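Local structure of nisin leader peptide-processing serine protease NisP (Lactococcus lactis subsp. lactis, 4MZD) at residues Asp67-Gln72 against Glu83-Tyr88; Gly206-Ile211 against Phe300-Ala305; Gly213-Asp216 against Asn220-Gln223; Gly361-Val366 against Arg380-Asn385. The protein removes the leader peptide from the nisin precursor as a subtilisin-like, cell-wall-anchored serine protease, of which this chain is the peptidase part. All blocks are in the same frame, centred on the assembly; numbering follows the deposited sequence.

How the contacts relate
From the N terminus, contact 1 comes first: it closes the short loop holding helix 73-79, before the first strand of the main sheet. Contact 2 opens on strand 200-210 and closes a long loop at 300-305. Within that span lies contact 3, where the chain turns back from strand 214-215 toward helix 222-238. Contacts 2 and 3 touch, because M210 O of the strand probably accepts a hydrogen bond from D221 N. Contact 4 then joins two successive helices. Contact 1 lies across the chain's centre from contacts 2 and 3, its own centre about 46 Å from that of contact 3, and it reaches contact 4 through Y88, which packs against L365.

Contact 1: residues Asp67-Gln72 against Glu83-Tyr88; sequences DFWDYQ and ESYALY
W69 and Y85 meet through their rings while their CA atoms stay 12.7 Å apart. F68, just before, meets F338 and Y346 edge-to-face. At W69 the chain enters a 3-10 turn, 69-71, and CG stands anti to the backbone N (chi1 170°), which sends the indole toward the other segment. Its six-membered ring presents CZ3 and CH2: CZ3 lies 3.5 Å from Y85 OH, and CH2 lies 3.7 Å from Y85 CE2. The CZ3 atom sits in the plane of the tyrosine ring, at its edge. The two planes are inclined at 67°, with centroids 5.7 Å apart, an oblique aromatic pair. Both segments flank helix 73-79 in the N-terminal part of the chain: W69 also rests on K76 and T79, and Y85 on M75. Large flat side chains suit this surface place because they bridge a wide backbone separation. The tyrosine hydroxyl also has a polar role, its hydrogen bond being with G163 O. Farther along, Q72 occupies the N-cap position of helix 73-79; its N is bonded to W69 O at 2.9 Å, while its NE2 reaches L162 O.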
loop_
_atom_site.group_PDB
_atom_site.type_symbol
_atom_site.label_atom_id
_atom_site.label_comp_id
_atom_site.label_asym_id
_atom_site.label_seq_id
_atom_site.Cartn_x
_atom_site.Cartn_y
_atom_site.Cartn_z
ATOM N N ASP A 67 20.428 -13.820 -3.931
ATOM C CA ASP A 67 21.310 -13.841 -2.771
ATOM C C ASP A 67 20.618 -13.589 -1.447
ATOM O O ASP A 67 21.037 -14.127 -0.424
ATOM C CB ASP A 67 22.417 -12.807 -2.926
ATOM C CG ASP A 67 23.353 -13.125 -4.058
ATOM O OD1 ASP A 67 23.596 -14.326 -4.318
ATOM O OD2 ASP A 67 23.855 -12.167 -4.678
ATOM N N PHE A 68 19.582 -12.755 -1.452
ATOM C CA PHE A 68 18.987 -12.321 -0.194
ATOM C C PHE A 68 17.607 -12.930 0.068
ATOM O O PHE A 68 16.905 -12.521 0.995
ATOM C CB PHE A 68 18.945 -10.789 -0.133
ATOM C CG PHE A 68 20.313 -10.138 -0.170
ATOM C CD1 PHE A 68 21.386 -10.678 0.526
ATOM C CD2 PHE A 68 20.524 -8.982 -0.912
ATOM C CE1 PHE A 68 22.641 -10.069 0.490
ATOM C CE2 PHE A 68 21.771 -8.371 -0.945
ATOM C CZ PHE A 68 22.827 -8.920 -0.245
ATOM N N TRP A 69 17.223 -13.925 -0.724
ATOM C CA TRP A 69 15.963 -14.618 -0.492
ATOM C C TRP A 69 15.832 -15.103 0.950
ATOM O O TRP A 69 14.754 -15.029 1.544
ATOM C CB TRP A 69 15.830 -15.795 -1.458
ATOM C CG TRP A 69 14.698 -16.714 -1.153
ATOM C CD1 TRP A 69 14.788 -17.994 -0.692
ATOM C CD2 TRP A 69 13.302 -16.432 -1.287
ATOM N NE1 TRP A 69 13.534 -18.530 -0.536
ATOM C CE2 TRP A 69 12.602 -17.594 -0.899
ATOM C CE3 TRP A 69 12.573 -15.316 -1.708
ATOM C CZ2 TRP A 69 11.212 -17.670 -0.915
ATOM C CZ3 TRP A 69 11.190 -15.392 -1.720
ATOM C CH2 TRP A 69 10.526 -16.561 -1.327
ATOM N N ASP A 70 16.928 -15.590 1.524
ATOM C CA ASP A 70 16.881 -16.119 2.884
ATOM C C ASP A 70 16.493 -15.078 3.930
ATOM O O ASP A 70 16.031 -15.431 5.015
ATOM C CB ASP A 70 18.218 -16.765 3.254
ATOM C CG ASP A 70 18.457 -18.066 2.515
ATOM O OD1 ASP A 70 17.464 -18.710 2.120
ATOM O OD2 ASP A 70 19.635 -18.450 2.343
ATOM N N TYR A 71 16.675 -13.802 3.603
ATOM C CA TYR A 71 16.294 -12.720 4.506
ATOM C C TYR A 71 14.807 -12.391 4.404
ATOM O O TYR A 71 14.287 -11.628 5.214
ATOM C CB TYR A 71 17.084 -11.446 4.189
ATOM C CG TYR A 71 18.562 -11.515 4.483
ATOM C CD1 TYR A 71 19.034 -12.122 5.641
ATOM C CD2 TYR A 71 19.485 -10.951 3.615
ATOM C CE1 TYR A 71 20.387 -12.183 5.918
ATOM C CE2 TYR A 71 20.838 -11.010 3.877
ATOM C CZ TYR A 71 21.284 -11.627 5.028
ATOM O OH TYR A 71 22.631 -11.679 5.285
ATOM N N GLN A 72 14.122 -12.957 3.414
ATOM C CA GLN A 72 12.745 -12.571 3.106
ATOM C C GLN A 72 11.705 -13.469 3.771
ATOM O O GLN A 72 10.882 -14.087 3.100
ATOM C CB GLN A 72 12.532 -12.533 1.594
ATOM C CG GLN A 72 13.406 -11.532 0.885
ATOM C CD GLN A 72 12.987 -11.366 -0.548
ATOM O OE1 GLN A 72 13.542 -11.993 -1.448
ATOM N NE2 GLN A 72 11.988 -10.527 -0.774
ATOM N N GLU A 83 7.024 -21.660 -3.284
ATOM C CA GLU A 83 6.200 -22.522 -4.122
ATOM C C GLU A 83 5.441 -21.745 -5.190
ATOM O O GLU A 83 5.325 -22.196 -6.328
ATOM C CB GLU A 83 5.196 -23.323 -3.288
ATOM C CG GLU A 83 4.357 -24.263 -4.155
ATOM C CD GLU A 83 3.239 -24.967 -3.411
ATOM O OE1 GLU A 83 3.077 -24.731 -2.197
ATOM O OE2 GLU A 83 2.518 -25.765 -4.053
ATOM N N SER A 84 4.897 -20.587 -4.831
ATOM C CA SER A 84 4.006 -19.896 -5.753
ATOM C C SER A 84 4.698 -19.470 -7.048
ATOM O O SER A 84 4.062 -19.413 -8.099
ATOM C CB SER A 84 3.339 -18.696 -5.077
ATOM O OG SER A 84 4.301 -17.755 -4.646
ATOM N N TYR A 85 5.991 -19.167 -6.977
ATOM C CA TYR A 85 6.713 -18.689 -8.153
ATOM C C TYR A 85 6.687 -19.700 -9.286
ATOM O O TYR A 85 6.586 -19.324 -10.449
ATOM C CB TYR A 85 8.159 -18.353 -7.810
ATOM C CG TYR A 85 8.303 -17.262 -6.787
ATOM C CD1 TYR A 85 7.588 -16.077 -6.900
ATOM C CD2 TYR A 85 9.150 -17.421 -5.703
ATOM C CE1 TYR A 85 7.717 -15.079 -5.959
ATOM C CE2 TYR A 85 9.293 -16.428 -4.764
ATOM C CZ TYR A 85 8.580 -15.255 -4.898
ATOM O OH TYR A 85 8.723 -14.269 -3.951
ATOM N N ALA A 86 6.793 -20.978 -8.945
ATOM C CA ALA A 86 6.838 -22.033 -9.946
ATOM C C ALA A 86 5.470 -22.300 -10.562
ATOM O O ALA A 86 5.372 -22.934 -11.608
ATOM C CB ALA A 86 7.405 -23.310 -9.345
ATOM N N LEU A 87 4.418 -21.818 -9.912
ATOM C CA LEU A 87 3.059 -22.100 -10.364
ATOM C C LEU A 87 2.597 -21.229 -11.528
ATOM O O LEU A 87 1.762 -21.657 -12.321
ATOM C CB LEU A 87 2.061 -21.984 -9.210
ATOM C CG LEU A 87 2.250 -22.969 -8.058
ATOM C CD1 LEU A 87 1.165 -22.772 -7.011
ATOM C CD2 LEU A 87 2.264 -24.404 -8.561
ATOM N N TYR A 88 3.121 -20.010 -11.626
ATOM C CA TYR A 88 2.651 -19.080 -12.646
ATOM C C TYR A 88 3.642 -17.964 -12.965
ATOM O O TYR A 88 4.217 -17.353 -12.066
ATOM C CB TYR A 88 1.305 -18.461 -12.240
ATOM C CG TYR A 88 0.699 -17.685 -13.375
ATOM C CD1 TYR A 88 0.171 -18.352 -14.470
ATOM C CD2 TYR A 88 0.689 -16.294 -13.380
ATOM C CE1 TYR A 88 -0.354 -17.669 -15.536
ATOM C CE2 TYR A 88 0.157 -15.593 -14.446
ATOM C CZ TYR A 88 -0.363 -16.292 -15.523
ATOM O OH TYR A 88 -0.894 -15.627 -16.601
#

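Contact 2: residues Gly206-Ile211 against Phe300-Ala305; sequences GQYLMI and FSNIGA
The backbones stand well apart, with the CA atoms of Y208 and N302, the closest pair, separated by 11.8 Å, so that a long tyrosine and a short asparagine together span the distance between strand 200-210 and the irregular loop 300-305, the tyrosine covering most of it. Y208 carries its hydroxyl at the end of a rigid ring, and N302 supplies an amide to meet it: N302 ND2 donates to Y208 OH at 2.9 Å, with an N-H...O angle of 157°. The acceptor lies close to the amide plane, only 14° out of it, and ND2 in turn sits at the ring's edge. Ring and amide are nearly coplanar, 30° apart. The loop is braced locally too, as S301 OG donates to N302 O at 2.7 Å on a lone pair in the carbonyl plane. The strand belongs to the central sheet of the subtilisin-like fold, and M259 and L263 of helix 256-264 pack on Y208. The polar ends that meet have further partners: Y208 OH also bonds D249 OD2, N302 ND2 also D277 OD2, and N302 OD1 accepts from the backbone N of D249 and L251. Asparagine suits this spot because it gives and accepts at once, and partners on both ends fix the buried amide's rotation.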
loop_
_atom_site.group_PDB
_atom_site.type_symbol
_atom_site.label_atom_id
_atom_site.label_comp_id
_atom_site.label_asym_id
_atom_site.label_seq_id
_atom_site.Cartn_x
_atom_site.Cartn_y
_atom_site.Cartn_z
ATOM N N GLY A 206 -2.471 7.021 2.909
ATOM C CA GLY A 206 -3.847 7.323 3.249
ATOM C C GLY A 206 -3.968 8.461 4.233
ATOM O O GLY A 206 -2.995 9.154 4.536
ATOM N N GLN A 207 -5.186 8.658 4.726
ATOM C CA GLN A 207 -5.478 9.733 5.661
ATOM C C GLN A 207 -6.799 9.433 6.354
ATOM O O GLN A 207 -7.657 8.724 5.811
ATOM C CB GLN A 207 -5.604 11.070 4.928
ATOM C CG GLN A 207 -6.805 11.109 4.000
ATOM C CD GLN A 207 -6.814 12.291 3.043
ATOM O OE1 GLN A 207 -6.792 12.106 1.836
ATOM N NE2 GLN A 207 -6.871 13.500 3.575
ATOM N N TYR A 208 -6.979 9.996 7.543
ATOM C CA TYR A 208 -8.260 9.885 8.228
ATOM C C TYR A 208 -9.151 11.071 7.886
ATOM O O TYR A 208 -8.718 12.234 7.942
ATOM C CB TYR A 208 -8.077 9.782 9.750
ATOM C CG TYR A 208 -7.200 8.620 10.126
ATOM C CD1 TYR A 208 -7.615 7.315 9.896
ATOM C CD2 TYR A 208 -5.941 8.822 10.666
ATOM C CE1 TYR A 208 -6.801 6.241 10.194
ATOM C CE2 TYR A 208 -5.117 7.750 10.973
ATOM C CZ TYR A 208 -5.558 6.464 10.736
ATOM O OH TYR A 208 -4.755 5.386 11.028
ATOM N N LEU A 209 -10.396 10.765 7.533
ATOM C CA LEU A 209 -11.394 11.774 7.196
ATOM C C LEU A 209 -12.556 11.675 8.177
ATOM O O LEU A 209 -13.072 10.582 8.415
ATOM C CB LEU A 209 -11.920 11.535 5.781
ATOM C CG LEU A 209 -10.877 11.557 4.659
ATOM C CD1 LEU A 209 -11.519 11.203 3.333
ATOM C CD2 LEU A 209 -10.194 12.913 4.571
ATOM N N MET A 210 -12.967 12.810 8.741
ATOM C CA MET A 210 -14.183 12.853 9.548
ATOM C C MET A 210 -15.274 13.371 8.624
ATOM O O MET A 210 -15.246 14.535 8.217
ATOM C CB MET A 210 -14.005 13.755 10.774
ATOM C CG MET A 210 -15.077 13.545 11.865
ATOM S SD MET A 210 -14.876 14.534 13.427
ATOM C CE MET A 210 -15.443 16.147 12.840
ATOM N N ILE A 211 -16.212 12.499 8.268
ATOM C CA ILE A 211 -17.124 12.787 7.163
ATOM C C ILE A 211 -18.513 13.236 7.611
ATOM O O ILE A 211 -19.377 13.501 6.780
ATOM C CB ILE A 211 -17.233 11.602 6.175
ATOM C CG1 ILE A 211 -17.806 10.355 6.855
ATOM C CG2 ILE A 211 -15.875 11.305 5.579
ATOM C CD1 ILE A 211 -18.193 9.251 5.879
ATOM N N PHE A 300 1.461 -2.290 15.231
ATOM C CA PHE A 300 1.114 -0.972 14.700
ATOM C C PHE A 300 -0.122 -0.959 13.795
ATOM O O PHE A 300 -0.633 0.113 13.481
ATOM C CB PHE A 300 2.286 -0.371 13.916
ATOM C CG PHE A 300 2.829 -1.283 12.850
ATOM C CD1 PHE A 300 2.137 -1.487 11.662
ATOM C CD2 PHE A 300 4.032 -1.952 13.040
ATOM C CE1 PHE A 300 2.626 -2.341 10.691
ATOM C CE2 PHE A 300 4.527 -2.807 12.069
ATOM C CZ PHE A 300 3.823 -3.009 10.904
ATOM N N SER A 301 -0.579 -2.116 13.324
ATOM C CA SER A 301 -1.590 -2.111 12.268
ATOM C C SER A 301 -2.976 -1.730 12.763
ATOM O O SER A 301 -3.429 -2.194 13.815
ATOM C CB SER A 301 -1.674 -3.473 11.586
ATOM O OG SER A 301 -2.599 -3.432 10.507
ATOM N N ASN A 302 -3.663 -0.899 11.991
ATOM C CA ASN A 302 -5.088 -0.755 12.191
ATOM C C ASN A 302 -5.762 -2.095 11.917
ATOM O O ASN A 302 -5.202 -2.981 11.256
ATOM C CB ASN A 302 -5.657 0.309 11.260
ATOM C CG ASN A 302 -5.290 1.724 11.670
ATOM O OD1 ASN A 302 -4.550 1.953 12.631
ATOM N ND2 ASN A 302 -5.824 2.690 10.939
ATOM N N ILE A 303 -6.976 -2.232 12.430
ATOM C CA ILE A 303 -7.727 -3.467 12.318
ATOM C C ILE A 303 -9.047 -3.183 11.620
ATOM O O ILE A 303 -9.779 -2.273 12.015
ATOM C CB ILE A 303 -8.007 -4.085 13.712
ATOM C CG1 ILE A 303 -6.712 -4.248 14.519
ATOM C CG2 ILE A 303 -8.758 -5.407 13.581
ATOM C CD1 ILE A 303 -6.412 -3.081 15.443
ATOM N N GLY A 304 -9.339 -3.952 10.577
ATOM C CA GLY A 304 -10.608 -3.854 9.878
ATOM C C GLY A 304 -11.200 -5.233 9.663
ATOM O O GLY A 304 -10.504 -6.144 9.218
ATOM N N ALA A 305 -12.481 -5.394 9.978
ATOM C CA ALA A 305 -13.127 -6.698 9.864
ATOM C C ALA A 305 -13.171 -7.197 8.422
ATOM O O ALA A 305 -13.158 -8.404 8.175
ATOM C CB ALA A 305 -14.533 -6.651 10.453
#

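Contact 3: residues Gly213-Asp216 against Asn220-Gln223; sequences GSYD and NDYQ
An Asx turn at the start of helix 222-238 faces the segment 213-216, and two polar links join them, the first between N220 and G213. N220 uses both ends of its amide. Its ND2 donates to G213 O at 3.0 Å, close to straight at 160° and nearly within the amide plane, although it approaches the carbonyl tilted from that group's plane. Its OD1 accepts from Y222 N, also at 3.0 Å, which closes the turn two residues on. CG lies between the backbone N and the carbonyl carbon (chi1 61°), folding the short side chain close to its own backbone, which brings OD1 to Y222 N. G213 has a positive phi, a conformation glycine adopts with ease. The turn lies on the path from strand 200-210 into helix 222-238, and since strand 241-245 then runs parallel to strand 200-210, it is part of a beta-alpha-beta crossover of the subtilisin-like fold. The second link is made by Y215, whose ring edge passes N220 CA at 3.9 Å from CD2. At its end OH donates to D221 OD2 at 2.6 Å, a short bond that meets the syn side of the carboxylate, 23° out of its plane. Tyrosine is long enough to bring a hydroxyl this far from its strand. D221 is well supplied with donors: OD2 also accepts from M210 N, and OD1 forms a salt bridge with R482 NE. R267 NH1 bonds Y215 OH as well, so positive charge lies close to the buried carboxylate and would probably favour its ionised form.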
loop_
_atom_site.group_PDB
_atom_site.type_symbol
_atom_site.label_atom_id
_atom_site.label_comp_id
_atom_site.label_asym_id
_atom_site.label_seq_id
_atom_site.Cartn_x
_atom_site.Cartn_y
_atom_site.Cartn_z
ATOM N N GLY A 213 -20.398 15.375 11.400
ATOM C CA GLY A 213 -20.010 16.217 12.512
ATOM C C GLY A 213 -19.300 17.466 12.027
ATOM O O GLY A 213 -19.449 17.875 10.873
ATOM N N SER A 214 -18.527 18.087 12.908
ATOM C CA SER A 214 -17.872 19.340 12.558
ATOM C C SER A 214 -16.617 19.603 13.366
ATOM O O SER A 214 -16.522 19.247 14.543
ATOM C CB SER A 214 -18.836 20.515 12.724
ATOM O OG SER A 214 -19.270 20.619 14.066
ATOM N N TYR A 215 -15.649 20.229 12.709
ATOM C CA TYR A 215 -14.507 20.796 13.399
ATOM C C TYR A 215 -14.889 22.187 13.911
ATOM O O TYR A 215 -16.006 22.657 13.684
ATOM C CB TYR A 215 -13.321 20.893 12.452
ATOM C CG TYR A 215 -12.824 19.555 11.954
ATOM C CD1 TYR A 215 -11.989 18.776 12.736
ATOM C CD2 TYR A 215 -13.184 19.077 10.701
ATOM C CE1 TYR A 215 -11.522 17.560 12.293
ATOM C CE2 TYR A 215 -12.722 17.855 10.244
ATOM C CZ TYR A 215 -11.884 17.098 11.045
ATOM O OH TYR A 215 -11.378 15.882 10.616
ATOM N N ASP A 216 -13.964 22.849 14.597
ATOM C CA ASP A 216 -14.235 24.177 15.139
ATOM C C ASP A 216 -14.705 25.150 14.060
ATOM O O ASP A 216 -15.468 26.072 14.345
ATOM C CB ASP A 216 -13.007 24.741 15.862
ATOM C CG ASP A 216 -12.821 24.149 17.248
ATOM O OD1 ASP A 216 -13.727 23.431 17.721
ATOM O OD2 ASP A 216 -11.773 24.417 17.874
ATOM N N ASN A 220 -16.480 19.726 7.764
ATOM C CA ASN A 220 -15.862 18.419 7.958
ATOM C C ASN A 220 -15.143 17.998 6.678
ATOM O O ASN A 220 -14.935 18.825 5.795
ATOM C CB ASN A 220 -16.878 17.376 8.452
ATOM C CG ASN A 220 -18.019 17.160 7.480
ATOM O OD1 ASN A 220 -17.811 17.096 6.271
ATOM N ND2 ASN A 220 -19.237 17.042 8.007
ATOM N N ASP A 221 -14.752 16.729 6.580
ATOM C CA ASP A 221 -13.903 16.274 5.478
ATOM C C ASP A 221 -14.669 15.539 4.381
ATOM O O ASP A 221 -14.066 14.837 3.569
ATOM C CB ASP A 221 -12.802 15.358 6.014
ATOM C CG ASP A 221 -11.999 16.001 7.117
ATOM O OD1 ASP A 221 -11.650 17.196 6.991
ATOM O OD2 ASP A 221 -11.710 15.304 8.117
ATOM N N TYR A 222 -15.985 15.710 4.324
ATOM C CA TYR A 222 -16.776 14.924 3.386
ATOM C C TYR A 222 -16.429 15.199 1.923
ATOM O O TYR A 222 -16.486 14.290 1.099
ATOM C CB TYR A 222 -18.272 15.133 3.634
ATOM C CG TYR A 222 -19.185 14.145 2.930
ATOM C CD1 TYR A 222 -18.913 12.779 2.924
ATOM C CD2 TYR A 222 -20.339 14.583 2.299
ATOM C CE1 TYR A 222 -19.769 11.879 2.297
ATOM C CE2 TYR A 222 -21.193 13.700 1.671
ATOM C CZ TYR A 222 -20.906 12.354 1.667
ATOM O OH TYR A 222 -21.789 11.496 1.041
ATOM N N GLN A 223 -16.057 16.431 1.588
ATOM C CA GLN A 223 -15.702 16.719 0.201
ATOM C C GLN A 223 -14.517 15.876 -0.265
ATOM O O GLN A 223 -14.535 15.348 -1.373
ATOM C CB GLN A 223 -15.425 18.207 -0.030
ATOM C CG GLN A 223 -15.134 18.546 -1.493
ATOM C CD GLN A 223 -16.326 18.312 -2.405
ATOM O OE1 GLN A 223 -17.257 19.111 -2.431
ATOM N NE2 GLN A 223 -16.304 17.218 -3.155
#

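Contact 4: residues Gly361-Val366 against Arg380-Asn385; sequences GALALV and RFLLMN
L363 and L382 bring together two consecutive helices of the subtilisin-like fold, 356-370 and 375-384, the first of which starts just beyond S353, the predicted serine of the charge relay system. These leucines are the nearest pair by backbone as well, their CA atoms 7.5 Å apart. The side chains cross at about a right angle, and CD2 of L363 rests on CB of L382 at 3.9 Å, with the L382 methyl CD2 slightly farther at 4.1 Å. Branched, purely apolar leucines suit this buried seam, since their methyl groups fill space without leaving a polar atom to be satisfied. Both also lie on I286 of strand 286-291, so the helices are packed together against the main sheet. One residue earlier on the second helix, F381 directs its ring at V366. CG of F381 is anti to the backbone N (chi1 179°), which swings the ring toward the first helix. L400 of helix 397-402 touches both V366 and F381. V366 meets the ring obliquely, through CG1 at 3.5 Å from F381 CE2. On one face of that ring lies N385 ND2, 3.2 Å above the plane and near the rim, which donates to F381 O at 2.9 Å.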
loop_
_atom_site.group_PDB
_atom_site.type_symbol
_atom_site.label_atom_id
_atom_site.label_comp_id
_atom_site.label_asym_id
_atom_site.label_seq_id
_atom_site.Cartn_x
_atom_site.Cartn_y
_atom_site.Cartn_z
ATOM N N GLY A 361 0.340 -7.349 -6.076
ATOM C CA GLY A 361 1.028 -8.213 -7.014
ATOM C C GLY A 361 0.329 -9.552 -7.176
ATOM O O GLY A 361 0.238 -10.083 -8.281
ATOM N N ALA A 362 -0.142 -10.118 -6.069
ATOM C CA ALA A 362 -0.856 -11.388 -6.110
ATOM C C ALA A 362 -2.133 -11.267 -6.939
ATOM O O ALA A 362 -2.452 -12.147 -7.745
ATOM C CB ALA A 362 -1.170 -11.850 -4.705
ATOM N N LEU A 363 -2.874 -10.182 -6.734
ATOM C CA LEU A 363 -4.084 -9.948 -7.510
ATOM C C LEU A 363 -3.778 -9.814 -8.988
ATOM O O LEU A 363 -4.532 -10.307 -9.823
ATOM C CB LEU A 363 -4.800 -8.698 -7.023
ATOM C CG LEU A 363 -5.600 -8.838 -5.738
ATOM C CD1 LEU A 363 -5.988 -7.451 -5.273
ATOM C CD2 LEU A 363 -6.832 -9.712 -5.962
ATOM N N ALA A 364 -2.679 -9.143 -9.310
ATOM C CA ALA A 364 -2.292 -8.986 -10.704
ATOM C C ALA A 364 -1.990 -10.350 -11.338
ATOM O O ALA A 364 -2.364 -10.596 -12.485
ATOM C CB ALA A 364 -1.114 -8.038 -10.826
ATOM N N LEU A 365 -1.336 -11.245 -10.599
ATOM C CA LEU A 365 -1.099 -12.604 -11.103
ATOM C C LEU A 365 -2.416 -13.294 -11.464
ATOM O O LEU A 365 -2.520 -13.924 -12.511
ATOM C CB LEU A 365 -0.335 -13.447 -10.076
ATOM C CG LEU A 365 1.123 -13.070 -9.792
ATOM C CD1 LEU A 365 1.650 -13.835 -8.592
ATOM C CD2 LEU A 365 2.016 -13.297 -11.006
ATOM N N VAL A 366 -3.415 -13.158 -10.588
ATOM C CA VAL A 366 -4.746 -13.736 -10.781
ATOM C C VAL A 366 -5.459 -13.155 -11.992
ATOM O O VAL A 366 -6.073 -13.877 -12.784
ATOM C CB VAL A 366 -5.643 -13.471 -9.532
ATOM C CG1 VAL A 366 -7.101 -13.823 -9.821
ATOM C CG2 VAL A 366 -5.122 -14.222 -8.332
ATOM N N ARG A 380 -14.114 -10.636 -4.705
ATOM C CA ARG A 380 -14.796 -11.818 -4.184
ATOM C C ARG A 380 -13.875 -13.033 -4.246
ATOM O O ARG A 380 -13.792 -13.821 -3.301
ATOM C CB ARG A 380 -16.095 -12.093 -4.956
ATOM C CG ARG A 380 -17.219 -11.095 -4.676
ATOM C CD ARG A 380 -18.530 -11.477 -5.366
ATOM N NE ARG A 380 -18.586 -11.025 -6.755
ATOM C CZ ARG A 380 -18.646 -11.836 -7.806
ATOM N NH1 ARG A 380 -18.693 -11.332 -9.033
ATOM N NH2 ARG A 380 -18.662 -13.150 -7.634
ATOM N N PHE A 381 -13.178 -13.181 -5.366
ATOM C CA PHE A 381 -12.284 -14.312 -5.555
ATOM C C PHE A 381 -11.151 -14.301 -4.530
ATOM O O PHE A 381 -10.813 -15.332 -3.951
ATOM C CB PHE A 381 -11.740 -14.313 -6.984
ATOM C CG PHE A 381 -10.784 -15.429 -7.269
ATOM C CD1 PHE A 381 -11.235 -16.723 -7.454
ATOM C CD2 PHE A 381 -9.429 -15.184 -7.358
ATOM C CE1 PHE A 381 -10.347 -17.748 -7.725
ATOM C CE2 PHE A 381 -8.537 -16.204 -7.628
ATOM C CZ PHE A 381 -8.996 -17.486 -7.812
ATOM N N LEU A 382 -10.566 -13.128 -4.304
ATOM C CA LEU A 382 -9.487 -12.992 -3.332
ATOM C C LEU A 382 -9.943 -13.425 -1.947
ATOM O O LEU A 382 -9.288 -14.229 -1.283
ATOM C CB LEU A 382 -8.990 -11.544 -3.271
ATOM C CG LEU A 382 -7.981 -11.230 -2.158
ATOM C CD1 LEU A 382 -6.642 -11.921 -2.400
ATOM C CD2 LEU A 382 -7.802 -9.724 -2.013
ATOM N N LEU A 383 -11.068 -12.880 -1.502
ATOM C CA LEU A 383 -11.510 -13.133 -0.141
ATOM C C LEU A 383 -11.904 -14.592 0.089
ATOM O O LEU A 383 -11.698 -15.123 1.179
ATOM C CB LEU A 383 -12.625 -12.163 0.263
ATOM C CG LEU A 383 -12.193 -10.692 0.275
ATOM C CD1 LEU A 383 -13.283 -9.792 0.839
ATOM C CD2 LEU A 383 -10.900 -10.517 1.055
ATOM N N MET A 384 -12.453 -15.242 -0.930
ATOM C CA MET A 384 -12.853 -16.639 -0.798
ATOM C C MET A 384 -11.653 -17.578 -0.761
ATOM O O MET A 384 -11.748 -18.699 -0.259
ATOM C CB MET A 384 -13.782 -17.039 -1.940
ATOM C CG MET A 384 -15.045 -16.214 -2.004
ATOM S SD MET A 384 -16.226 -16.850 -3.199
ATOM C CE MET A 384 -15.152 -17.414 -4.515
ATOM N N ASN A 385 -10.528 -17.120 -1.298
ATOM C CA ASN A 385 -9.334 -17.958 -1.409
ATOM C C ASN A 385 -8.173 -17.426 -0.576
ATOM O O ASN A 385 -6.998 -17.552 -0.944
ATOM C CB ASN A 385 -8.933 -18.145 -2.871
ATOM C CG ASN A 385 -9.971 -18.928 -3.655
ATOM O OD1 ASN A 385 -10.077 -20.147 -3.520
ATOM N ND2 ASN A 385 -10.749 -18.229 -4.466
#